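Tyrosine aminotransferase (Leishmania infantum, PDB 4IX8) probably catalyses, with pyridoxal 5'-phosphate as cofactor, the transfer of the amino group of L-tyrosine to 2-oxoglutarate. Local coordinates at residues F125-S130 / V265-T270; V272-L277 / I297-V302. One frame throughout, in Å; residues are numbered along the deposited sequence.

Contact 1. Residues F125-S130 / V265-T270; sequences FCQTKS and VADFDT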
ATOM      1  N   PHE A 125      24.060   5.386 -11.631  1.00 43.29           N
ATOM      2  CA  PHE A 125      24.609   4.118 -11.179  1.00 42.18           C
ATOM      3  C   PHE A 125      25.159   3.288 -12.333  1.00 44.21           C
ATOM      4  O   PHE A 125      25.677   2.179 -12.120  1.00 45.68           O
ATOM      5  CB  PHE A 125      23.550   3.324 -10.437  1.00 37.31           C
ATOM      6  CG  PHE A 125      23.110   3.974  -9.152  1.00 44.96           C
ATOM      7  CD1 PHE A 125      24.048   4.359  -8.200  1.00 41.94           C
ATOM      8  CD2 PHE A 125      21.755   4.189  -8.888  1.00 39.76           C
ATOM      9  CE1 PHE A 125      23.652   4.968  -7.006  1.00 43.98           C
ATOM     10  CE2 PHE A 125      21.350   4.812  -7.681  1.00 40.74           C
ATOM     11  CZ  PHE A 125      22.294   5.195  -6.745  1.00 45.06           C
ATOM     12  N   CYS A 126      25.040   3.835 -13.543  1.00 48.83           N
ATOM     13  CA  CYS A 126      25.519   3.185 -14.760  1.00 47.45           C
ATOM     14  C   CYS A 126      26.718   3.926 -15.315  1.00 48.59           C
ATOM     15  O   CYS A 126      26.688   5.141 -15.467  1.00 46.89           O
ATOM     16  CB  CYS A 126      24.406   3.121 -15.801  1.00 47.01           C
ATOM     17  SG  CYS A 126      22.934   2.251 -15.182  1.00 47.11           S
ATOM     18  N   GLN A 127      27.785   3.200 -15.610  1.00 46.46           N
ATOM     19  CA  GLN A 127      29.013   3.849 -16.029  1.00 47.81           C
ATOM     20  C   GLN A 127      29.101   4.129 -17.526  1.00 56.53           C
ATOM     21  O   GLN A 127      30.072   4.711 -17.967  1.00 65.54           O
ATOM     22  CB  GLN A 127      30.212   2.995 -15.633  1.00 48.38           C
ATOM     23  CG  GLN A 127      30.368   2.773 -14.149  1.00 47.36           C
ATOM     24  CD  GLN A 127      31.577   1.921 -13.835  1.00 56.53           C
ATOM     25  OE1 GLN A 127      32.716   2.347 -14.024  1.00 62.40           O
ATOM     26  NE2 GLN A 127      31.338   0.692 -13.392  1.00 58.31           N
ATOM     27  N   THR A 128      28.075   3.796 -18.299  1.00 63.37           N
ATOM     28  CA  THR A 128      28.172   3.878 -19.760  1.00 64.59           C
ATOM     29  C   THR A 128      26.870   4.329 -20.431  1.00 61.63           C
ATOM     30  O   THR A 128      25.774   4.106 -19.898  1.00 58.41           O
ATOM     31  CB  THR A 128      28.583   2.506 -20.323  1.00 75.21           C
ATOM     32  OG1 THR A 128      29.836   2.125 -19.746  1.00 72.88           O
ATOM     33  CG2 THR A 128      28.749   2.548 -21.822  1.00 84.86           C
ATOM     34  N   LYS A 129      27.004   4.922 -21.620  1.00 57.63           N
ATOM     35  CA  LYS A 129      25.869   5.479 -22.350  1.00 59.39           C
ATOM     36  C   LYS A 129      24.868   4.379 -22.684  1.00 52.15           C
ATOM     37  O   LYS A 129      23.661   4.595 -22.606  1.00 59.29           O
ATOM     38  CB  LYS A 129      26.329   6.198 -23.634  1.00 54.01           C
ATOM     39  N   SER A 130      25.362   3.214 -23.080  1.00 54.65           N
ATOM     40  CA  SER A 130      24.483   2.103 -23.436  1.00 60.77           C
ATOM     41  C   SER A 130      23.711   1.561 -22.233  1.00 54.10           C
ATOM     42  O   SER A 130      22.554   1.167 -22.356  1.00 54.12           O
ATOM     43  CB  SER A 130      25.297   0.978 -24.075  1.00 67.30           C
ATOM     44  OG  SER A 130      26.374   0.630 -23.223  1.00 74.75           O
ATOM     45  N   VAL A 265      22.628  -3.776 -10.342  1.00 34.97           N
ATOM     46  CA  VAL A 265      22.501  -4.790 -11.391  1.00 32.87           C
ATOM     47  C   VAL A 265      22.257  -4.101 -12.717  1.00 35.25           C
ATOM     48  O   VAL A 265      22.361  -4.710 -13.784  1.00 41.37           O
ATOM     49  CB  VAL A 265      21.380  -5.839 -11.090  1.00 29.22           C
ATOM     50  CG1 VAL A 265      21.715  -6.599  -9.840  1.00 31.31           C
ATOM     51  CG2 VAL A 265      20.020  -5.192 -10.975  1.00 27.54           C
ATOM     52  N   ALA A 266      21.943  -2.815 -12.657  1.00 35.83           N
ATOM     53  CA  ALA A 266      21.804  -1.995 -13.853  1.00 33.92           C
ATOM     54  C   ALA A 266      23.119  -1.772 -14.608  1.00 40.27           C
ATOM     55  O   ALA A 266      23.093  -1.511 -15.827  1.00 41.66           O
ATOM     56  CB  ALA A 266      21.228  -0.658 -13.486  1.00 36.93           C
ATOM     57  N   ASP A 267      24.247  -1.819 -13.893  1.00 33.93           N
ATOM     58  CA  ASP A 267      25.546  -1.393 -14.458  1.00 42.28           C
ATOM     59  C   ASP A 267      26.279  -2.512 -15.179  1.00 42.40           C
ATOM     60  O   ASP A 267      27.474  -2.713 -14.977  1.00 42.78           O
ATOM     61  CB  ASP A 267      26.442  -0.855 -13.333  1.00 48.69           C
ATOM     62  CG  ASP A 267      27.651  -0.114 -13.841  1.00 50.38           C
ATOM     63  OD1 ASP A 267      27.577   0.445 -14.952  1.00 45.81           O
ATOM     64  OD2 ASP A 267      28.683  -0.114 -13.125  1.00 54.77           O
ATOM     65  N   PHE A 268      25.573  -3.207 -16.063  1.00 44.49           N
ATOM     66  CA  PHE A 268      26.133  -4.353 -16.770  1.00 40.45           C
ATOM     67  C   PHE A 268      25.595  -4.432 -18.165  1.00 42.44           C
ATOM     68  O   PHE A 268      24.495  -3.976 -18.455  1.00 38.06           O
ATOM     69  CB  PHE A 268      25.807  -5.658 -16.048  1.00 34.60           C
ATOM     70  CG  PHE A 268      26.567  -5.848 -14.767  1.00 42.57           C
ATOM     71  CD1 PHE A 268      27.801  -6.500 -14.767  1.00 40.10           C
ATOM     72  CD2 PHE A 268      26.059  -5.376 -13.563  1.00 33.45           C
ATOM     73  CE1 PHE A 268      28.517  -6.678 -13.590  1.00 40.76           C
ATOM     74  CE2 PHE A 268      26.761  -5.556 -12.375  1.00 36.05           C
ATOM     75  CZ  PHE A 268      27.998  -6.203 -12.392  1.00 41.05           C
ATOM     76  N   ASP A 269      26.389  -5.042 -19.022  1.00 47.36           N
ATOM     77  CA  ASP A 269      25.979  -5.278 -20.385  1.00 51.44           C
ATOM     78  C   ASP A 269      25.495  -6.707 -20.457  1.00 43.71           C
ATOM     79  O   ASP A 269      26.291  -7.633 -20.541  1.00 49.96           O
ATOM     80  CB  ASP A 269      27.133  -5.030 -21.338  1.00 54.08           C
ATOM     81  CG  ASP A 269      27.688  -3.657 -21.182  1.00 56.51           C
ATOM     82  OD1 ASP A 269      26.923  -2.701 -21.448  1.00 64.66           O
ATOM     83  OD2 ASP A 269      28.870  -3.534 -20.793  1.00 49.57           O
ATOM     84  N   THR A 270      24.184  -6.872 -20.358  1.00 38.83           N
ATOM     85  CA  THR A 270      23.580  -8.186 -20.320  1.00 38.05           C
ATOM     86  C   THR A 270      22.144  -8.132 -20.770  1.00 39.56           C
ATOM     87  O   THR A 270      21.474  -7.119 -20.570  1.00 43.91           O
ATOM     88  CB  THR A 270      23.621  -8.766 -18.916  1.00 38.61           C
ATOM     89  OG1 THR A 270      23.003 -10.055 -18.925  1.00 38.23           O
ATOM     90  CG2 THR A 270      22.881  -7.880 -17.938  1.00 37.58           C
TER

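Contact 2. Residues V272-L277 / I297-V302; sequences VPRLIL and IDPMNV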
ATOM      1  N   VAL A 272      20.035 -10.440 -19.548  1.00 38.62           N
ATOM      2  CA  VAL A 272      19.282 -10.994 -18.433  1.00 35.42           C
ATOM      3  C   VAL A 272      18.283  -9.954 -17.956  1.00 31.24           C
ATOM      4  O   VAL A 272      18.652  -8.810 -17.737  1.00 37.49           O
ATOM      5  CB  VAL A 272      20.185 -11.384 -17.296  1.00 36.18           C
ATOM      6  CG1 VAL A 272      19.371 -11.811 -16.067  1.00 33.83           C
ATOM      7  CG2 VAL A 272      21.088 -12.488 -17.753  1.00 36.13           C
ATOM      8  N   PRO A 273      17.001 -10.308 -17.885  1.00 35.15           N
ATOM      9  CA  PRO A 273      16.043  -9.311 -17.394  1.00 38.07           C
ATOM     10  C   PRO A 273      16.238  -9.041 -15.889  1.00 29.10           C
ATOM     11  O   PRO A 273      16.322  -9.994 -15.139  1.00 30.59           O
ATOM     12  CB  PRO A 273      14.686  -9.973 -17.629  1.00 32.71           C
ATOM     13  CG  PRO A 273      14.951 -11.194 -18.417  1.00 34.94           C
ATOM     14  CD  PRO A 273      16.346 -11.595 -18.165  1.00 36.06           C
ATOM     15  N   ARG A 274      16.250  -7.786 -15.474  1.00 28.93           N
ATOM     16  CA  ARG A 274      16.460  -7.407 -14.079  1.00 30.95           C
ATOM     17  C   ARG A 274      15.388  -6.452 -13.622  1.00 29.58           C
ATOM     18  O   ARG A 274      15.116  -5.474 -14.304  1.00 30.62           O
ATOM     19  CB  ARG A 274      17.805  -6.727 -13.913  1.00 31.60           C
ATOM     20  CG  ARG A 274      18.975  -7.639 -14.012  1.00 34.89           C
ATOM     21  CD  ARG A 274      20.149  -6.956 -14.670  1.00 34.29           C
ATOM     22  NE  ARG A 274      19.947  -6.776 -16.113  1.00 31.65           N
ATOM     23  CZ  ARG A 274      20.490  -5.791 -16.834  1.00 40.69           C
ATOM     24  NH1 ARG A 274      21.251  -4.861 -16.267  1.00 43.56           N
ATOM     25  NH2 ARG A 274      20.263  -5.718 -18.125  1.00 41.23           N
ATOM     26  N   LEU A 275      14.830  -6.685 -12.441  1.00 27.38           N
ATOM     27  CA  LEU A 275      13.875  -5.731 -11.856  1.00 24.63           C
ATOM     28  C   LEU A 275      14.482  -5.140 -10.566  1.00 26.37           C
ATOM     29  O   LEU A 275      14.718  -5.829  -9.578  1.00 27.16           O
ATOM     30  CB  LEU A 275      12.534  -6.406 -11.572  1.00 23.80           C
ATOM     31  CG  LEU A 275      11.394  -5.517 -11.093  1.00 24.23           C
ATOM     32  CD1 LEU A 275      10.852  -4.688 -12.230  1.00 24.80           C
ATOM     33  CD2 LEU A 275      10.280  -6.325 -10.375  1.00 31.02           C
ATOM     34  N   ILE A 276      14.753  -3.857 -10.604  1.00 27.03           N
ATOM     35  CA  ILE A 276      15.391  -3.158  -9.506  1.00 25.63           C
ATOM     36  C   ILE A 276      14.333  -2.492  -8.663  1.00 26.66           C
ATOM     37  O   ILE A 276      13.501  -1.778  -9.194  1.00 33.64           O
ATOM     38  CB  ILE A 276      16.345  -2.128 -10.029  1.00 26.92           C
ATOM     39  CG1 ILE A 276      17.403  -2.821 -10.873  1.00 34.89           C
ATOM     40  CG2 ILE A 276      16.978  -1.364  -8.900  1.00 37.23           C
ATOM     41  CD1 ILE A 276      18.325  -1.909 -11.535  1.00 35.30           C
ATOM     42  N   LEU A 277      14.372  -2.731  -7.354  1.00 30.04           N
ATOM     43  CA  LEU A 277      13.458  -2.096  -6.392  1.00 24.89           C
ATOM     44  C   LEU A 277      14.281  -1.081  -5.622  1.00 30.11           C
ATOM     45  O   LEU A 277      15.396  -1.376  -5.221  1.00 34.67           O
ATOM     46  CB  LEU A 277      12.831  -3.124  -5.450  1.00 24.56           C
ATOM     47  CG  LEU A 277      12.359  -4.409  -6.157  1.00 27.79           C
ATOM     48  CD1 LEU A 277      11.664  -5.339  -5.197  1.00 28.33           C
ATOM     49  CD2 LEU A 277      11.421  -4.066  -7.318  1.00 28.21           C
ATOM     50  N   ILE A 297      14.764  -3.607 -16.531  1.00 28.56           N
ATOM     51  CA  ILE A 297      15.783  -3.477 -17.567  1.00 29.82           C
ATOM     52  C   ILE A 297      15.844  -4.797 -18.317  1.00 34.32           C
ATOM     53  O   ILE A 297      16.228  -5.840 -17.770  1.00 30.92           O
ATOM     54  CB  ILE A 297      17.150  -3.128 -16.989  1.00 35.73           C
ATOM     55  CG1 ILE A 297      17.045  -1.881 -16.090  1.00 42.89           C
ATOM     56  CG2 ILE A 297      18.158  -2.856 -18.109  1.00 34.85           C
ATOM     57  CD1 ILE A 297      18.301  -1.584 -15.273  1.00 38.38           C
ATOM     58  N   ASP A 298      15.434  -4.737 -19.574  1.00 38.89           N
ATOM     59  CA  ASP A 298      15.137  -5.909 -20.384  1.00 30.45           C
ATOM     60  C   ASP A 298      15.434  -5.552 -21.837  1.00 32.12           C
ATOM     61  O   ASP A 298      14.543  -5.179 -22.589  1.00 40.09           O
ATOM     62  CB  ASP A 298      13.670  -6.276 -20.142  1.00 35.60           C
ATOM     63  CG  ASP A 298      13.176  -7.417 -21.023  1.00 41.81           C
ATOM     64  OD1 ASP A 298      14.026  -8.261 -21.442  1.00 33.28           O
ATOM     65  OD2 ASP A 298      11.936  -7.465 -21.256  1.00 37.80           O
ATOM     66  N   PRO A 299      16.715  -5.575 -22.214  1.00 36.28           N
ATOM     67  CA  PRO A 299      17.109  -5.070 -23.539  1.00 42.10           C
ATOM     68  C   PRO A 299      16.571  -5.852 -24.719  1.00 40.55           C
ATOM     69  O   PRO A 299      16.382  -5.237 -25.746  1.00 42.94           O
ATOM     70  CB  PRO A 299      18.638  -5.148 -23.500  1.00 42.90           C
ATOM     71  CG  PRO A 299      18.960  -5.023 -22.050  1.00 46.51           C
ATOM     72  CD  PRO A 299      17.884  -5.792 -21.341  1.00 34.99           C
ATOM     73  N   MET A 300      16.393  -7.165 -24.586  1.00 40.42           N
ATOM     74  CA  MET A 300      15.867  -7.995 -25.675  1.00 38.25           C
ATOM     75  C   MET A 300      14.365  -8.130 -25.565  1.00 39.65           C
ATOM     76  O   MET A 300      13.774  -8.890 -26.311  1.00 34.54           O
ATOM     77  CB  MET A 300      16.506  -9.391 -25.671  1.00 34.85           C
ATOM     78  CG  MET A 300      17.991  -9.415 -25.978  1.00 55.36           C
ATOM     79  SD  MET A 300      18.443  -8.561 -27.527  1.00 67.19           S
ATOM     80  CE  MET A 300      17.569  -9.523 -28.775  1.00 64.87           C
ATOM     81  N   ASN A 301      13.734  -7.373 -24.666  1.00 36.96           N
ATOM     82  CA  ASN A 301      12.278  -7.466 -24.490  1.00 43.20           C
ATOM     83  C   ASN A 301      11.756  -8.918 -24.364  1.00 42.23           C
ATOM     84  O   ASN A 301      10.878  -9.329 -25.121  1.00 37.74           O
ATOM     85  CB  ASN A 301      11.552  -6.767 -25.657  1.00 47.15           C
ATOM     86  CG  ASN A 301      10.061  -6.500 -25.367  1.00 52.59           C
ATOM     87  OD1 ASN A 301       9.663  -6.323 -24.223  1.00 54.43           O
ATOM     88  ND2 ASN A 301       9.249  -6.451 -26.408  1.00 56.92           N
ATOM     89  N   VAL A 302      12.256  -9.671 -23.373  1.00 41.97           N
ATOM     90  CA  VAL A 302      11.765 -11.034 -23.090  1.00 36.43           C
ATOM     91  C   VAL A 302      10.803 -11.054 -21.900  1.00 32.94           C
ATOM     92  O   VAL A 302      10.249 -12.100 -21.560  1.00 30.13           O
ATOM     93  CB  VAL A 302      12.911 -12.028 -22.792  1.00 36.45           C
ATOM     94  CG1 VAL A 302      13.837 -12.114 -23.981  1.00 42.12           C
ATOM     95  CG2 VAL A 302      13.682 -11.632 -21.534  1.00 36.21           C
TER

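Contact 1. Residues F125-S130 / V265-T270
Two first torsions bring Asp267 and Gln127 together: Asp267 holds CG opposite its backbone N (chi1 -167°), sending the carboxylate across to 125-130, and Gln127 sets CG beside its own backbone N (chi1 -62°), from where an extended chain carries the amide over to the same acid. The carboxylate then takes one bond at each oxygen from this single residue. Gln127 N gives its hydrogen to Asp267 OD1 at 2.8 Å, arriving from above the carboxylate plane, 44° out of it. The second bond, Gln127 NE2 to Asp267 OD2, is also 2.8 Å and almost straight; it uses the syn lone pair of OD2 and lies in the plane of the amide. The amide and carboxylate planes are turned against each other.

The loop 265-270 runs between strands 246-249 and 274-279 of the large mixed sheet in this aminotransferase fold, and Asp267 sits at the centre of an inverse gamma turn that presents its side chain to the residues leading into helix 129-133. Arg131, from that helix, forms a salt bridge with OD1, and Arg229 of helix 229-242 forms another with OD2. The buried carboxylate is therefore surrounded by two guanidinium groups and two N-H donors, a setting that would be expected to stabilise its negative charge.

Packing close to the acid is modest. Phe125 O approaches Asp267 CB to 3.4 Å, and Cys126 SG lies 3.8 Å from Ala266 CB, an apolar touch beside the polar pair. Farther along, Ser130 OG stands 3.8 Å from Asp269 OD1; the carboxylate of Asp269 has its main partner in Arg131, whose NH2 forms a salt bridge with OD2.

Contact 2. Residues V272-L277 / I297-V302
Arg274 and Ile297 form an antiparallel hydrogen-bonded pair where strands 274-279 and 292-297 run side by side in the large, mainly parallel sheet of the aminotransferase fold. Two backbone bonds make the bridge: Arg274 N to Ile297 O at 3.0 Å, and Ile297 N to Arg274 O at 2.9 Å. Pro273 CA adds a CA-H...O contact to the same Ile297 O.

Among the polar side chains, Arg274 bends at chi2 and chi3 and folds back on its own segment, where NE bonds to Val272 O at 2.9 Å, close to the guanidinium plane. NH1 of the same group bonds to Val265 O, so two backbone carbonyls fix its rotation. Beyond the strand end, a type I turn runs from Asp298 to Asn301, and Val302 N bonds to the syn lone pair of Asp298 OD1, while OD2 accepts a hydrogen bond from Ala303 N.

Van der Waals contacts complete the pairing. Ile297 CG2 lies over one face of the guanidinium, with Arg274 NH2 as its nearest atom, and Pro299 CD meets the edge of that group. Two apolar pairs add to these. Ile276 CD1 touches Ile297 CD1 at 3.8 Å. At the subunit interface, Phe37 of the second subunit packs on Pro273 and Val302, which cross at about a right angle with Pro273 CG 3.4 Å from Val302 CG2.

How the contacts relate
The centres of contacts 1 and 2 lie about 12 Å apart, on the same side of the chain's centre. Along the chain they come in series: the loop 265-270 closes contact 1 and leads within two residues into 272-277, which opens contact 2. Contact 2 joins two neighbouring strands, 274-279 and 292-297, the latter next to the outermost strand 140-143; contact 1 is made by the loop that leads into 274-279. They touch directly, Val265 CG2 packing on Ile276 CG1 and Ala266 CB on Ile297 CD1. The loop thus joins helix 129-133 on one side to the paired strands on the other, while contact 2 continues outward to the second subunit.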